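Local atomic coordinates of histone-lysine N-methyltransferase, H3 lysine-9 specific SUVH6 (Arabidopsis thaliana, PDB entry 6A5K), a protein that probably methylates histone H3 tails with S-adenosylmethionine as methyl donor and reads non-CG DNA methylation through its SRA domain. Residues R15-H18 and G19-K23. The protein carries 1 engineered substitution. Residues are numbered along the deposited sequence; the frame is centred on the assembly and turned at random.
Sequences RLFH and GVCRK
Cys21 N donates to Phe17 O over 2.9 Å, and the bond is nearly straight at 173°. Three more i to i+4 backbone bonds flank it: Gly19 N to Arg15 O, Val20 N to Leu16 O and Arg22 N to His18 O. The same one-turn spacing brings the side chains of Phe17 and Cys21 together. Cys21 SG sits over one face of the Phe17 ring, 3.7 Å from the ring centroid and displaced toward CZ, which it approaches to 3.5 Å. Phe17 CG is anti to the backbone N (chi1 171°), while Cys21 SG lies beside its own N (chi1 -73°), and this pairing sets the sulfur above the ring. Phe17 CD2 lies over the rim of one His18 ring face, and His18 NE2 lies in plane at the Phe17 edge. Replacing Phe17 by alanine is likely to take away the ring under Cys21 SG and open a gap beside Ala48 and Ile86. Val20 CG2 rests against the carbonyl of the preceding turn, 3.3 Å from Leu16 O. Outward, Arg15 bonds Gln483 O and pairs with Asp484, while Arg22 binds Asn317 and forms a salt bridge with Asp319. Phe17 meets helices 44-54 and 81-87, Cys21 meets helix 44-54, and Leu16 and Val20 meet helix 412-420. These are two consecutive turns of a regular alpha helix with a Cys sulfur-aromatic contact, in helix 5-29, which touches both the SRA domain (helix 81-87) and the SET domain (helix 412-420).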
loop_
_atom_site.group_PDB
_atom_site.type_symbol
_atom_site.label_atom_id
_atom_site.label_comp_id
_atom_site.label_asym_id
_atom_site.label_seq_id
_atom_site.Cartn_x
_atom_site.Cartn_y
_atom_site.Cartn_z
ATOM N N ARG A 15 -9.404 -2.520 -0.685
ATOM C CA ARG A 15 -8.712 -3.084 -1.843
ATOM C C ARG A 15 -9.688 -3.209 -3.020
ATOM O O ARG A 15 -9.370 -2.844 -4.163
ATOM C CB ARG A 15 -8.095 -4.442 -1.466
ATOM C CG ARG A 15 -7.016 -4.948 -2.394
ATOM C CD ARG A 15 -6.323 -6.179 -1.799
ATOM N NE ARG A 15 -5.630 -5.871 -0.550
ATOM C CZ ARG A 15 -5.603 -6.680 0.505
ATOM N NH1 ARG A 15 -6.234 -7.844 0.468
ATOM N NH2 ARG A 15 -4.943 -6.331 1.600
ATOM N N LEU A 16 -10.887 -3.708 -2.730
ATOM C CA LEU A 16 -11.952 -3.807 -3.720
ATOM C C LEU A 16 -12.307 -2.425 -4.278
ATOM O O LEU A 16 -12.403 -2.231 -5.495
ATOM C CB LEU A 16 -13.187 -4.465 -3.103
ATOM C CG LEU A 16 -14.358 -4.765 -4.037
ATOM C CD1 LEU A 16 -13.985 -5.874 -5.027
ATOM C CD2 LEU A 16 -15.604 -5.132 -3.230
ATOM N N PHE A 17 -12.485 -1.461 -3.375
ATOM C CA PHE A 17 -12.775 -0.089 -3.776
ATOM C C PHE A 17 -11.729 0.468 -4.750
ATOM O O PHE A 17 -12.070 0.991 -5.820
ATOM C CB PHE A 17 -12.865 0.817 -2.545
ATOM C CG PHE A 17 -12.958 2.272 -2.881
ATOM C CD1 PHE A 17 -14.143 2.813 -3.351
ATOM C CD2 PHE A 17 -11.860 3.105 -2.724
ATOM C CE1 PHE A 17 -14.238 4.157 -3.659
ATOM C CE2 PHE A 17 -11.949 4.451 -3.030
ATOM C CZ PHE A 17 -13.141 4.976 -3.501
ATOM N N HIS A 18 -10.453 0.348 -4.394
ATOM C CA HIS A 18 -9.413 0.891 -5.265
ATOM C C HIS A 18 -9.298 0.117 -6.574
ATOM O O HIS A 18 -8.970 0.696 -7.618
ATOM C CB HIS A 18 -8.071 0.938 -4.527
ATOM C CG HIS A 18 -7.970 2.098 -3.589
ATOM N ND1 HIS A 18 -7.704 3.380 -4.025
ATOM C CD2 HIS A 18 -8.163 2.187 -2.252
ATOM C CE1 HIS A 18 -7.715 4.204 -2.992
ATOM N NE2 HIS A 18 -7.995 3.508 -1.904
ATOM N N GLY A 19 -9.593 -1.178 -6.521
ATOM C CA GLY A 19 -9.628 -1.994 -7.722
ATOM C C GLY A 19 -10.653 -1.446 -8.698
ATOM O O GLY A 19 -10.368 -1.256 -9.884
ATOM N N VAL A 20 -11.851 -1.170 -8.191
ATOM C CA VAL A 20 -12.912 -0.611 -9.024
ATOM C C VAL A 20 -12.556 0.785 -9.554
ATOM O O VAL A 20 -12.755 1.073 -10.743
ATOM C CB VAL A 20 -14.248 -0.550 -8.250
ATOM C CG1 VAL A 20 -15.312 0.182 -9.072
ATOM C CG2 VAL A 20 -14.704 -1.962 -7.904
ATOM N N CYS A 21 -12.035 1.648 -8.679
ATOM C CA CYS A 21 -11.544 2.962 -9.108
ATOM C C CYS A 21 -10.592 2.863 -10.304
ATOM O O CYS A 21 -10.761 3.551 -11.323
ATOM C CB CYS A 21 -10.811 3.679 -7.967
ATOM S SG CYS A 21 -11.857 4.334 -6.652
ATOM N N ARG A 22 -9.582 2.009 -10.173
ATOM C CA ARG A 22 -8.536 1.951 -11.186
ATOM C C ARG A 22 -8.990 1.201 -12.437
ATOM O O ARG A 22 -8.443 1.414 -13.520
ATOM C CB ARG A 22 -7.269 1.333 -10.594
ATOM C CG ARG A 22 -6.619 2.264 -9.560
ATOM C CD ARG A 22 -5.145 1.961 -9.314
ATOM N NE ARG A 22 -4.492 3.049 -8.587
ATOM C CZ ARG A 22 -3.951 4.118 -9.164
ATOM N NH1 ARG A 22 -3.983 4.249 -10.485
ATOM N NH2 ARG A 22 -3.378 5.060 -8.425
ATOM N N LYS A 23 -9.998 0.346 -12.307
ATOM C CA LYS A 23 -10.572 -0.284 -13.498
ATOM C C LYS A 23 -11.415 0.726 -14.290
ATOM O O LYS A 23 -11.386 0.755 -15.528
ATOM C CB LYS A 23 -11.408 -1.508 -13.119
ATOM C CG LYS A 23 -12.124 -2.158 -14.301
ATOM C CD LYS A 23 -11.148 -2.736 -15.322
ATOM C CE LYS A 23 -10.228 -3.775 -14.700
ATOM N NZ LYS A 23 -9.498 -4.559 -15.738
#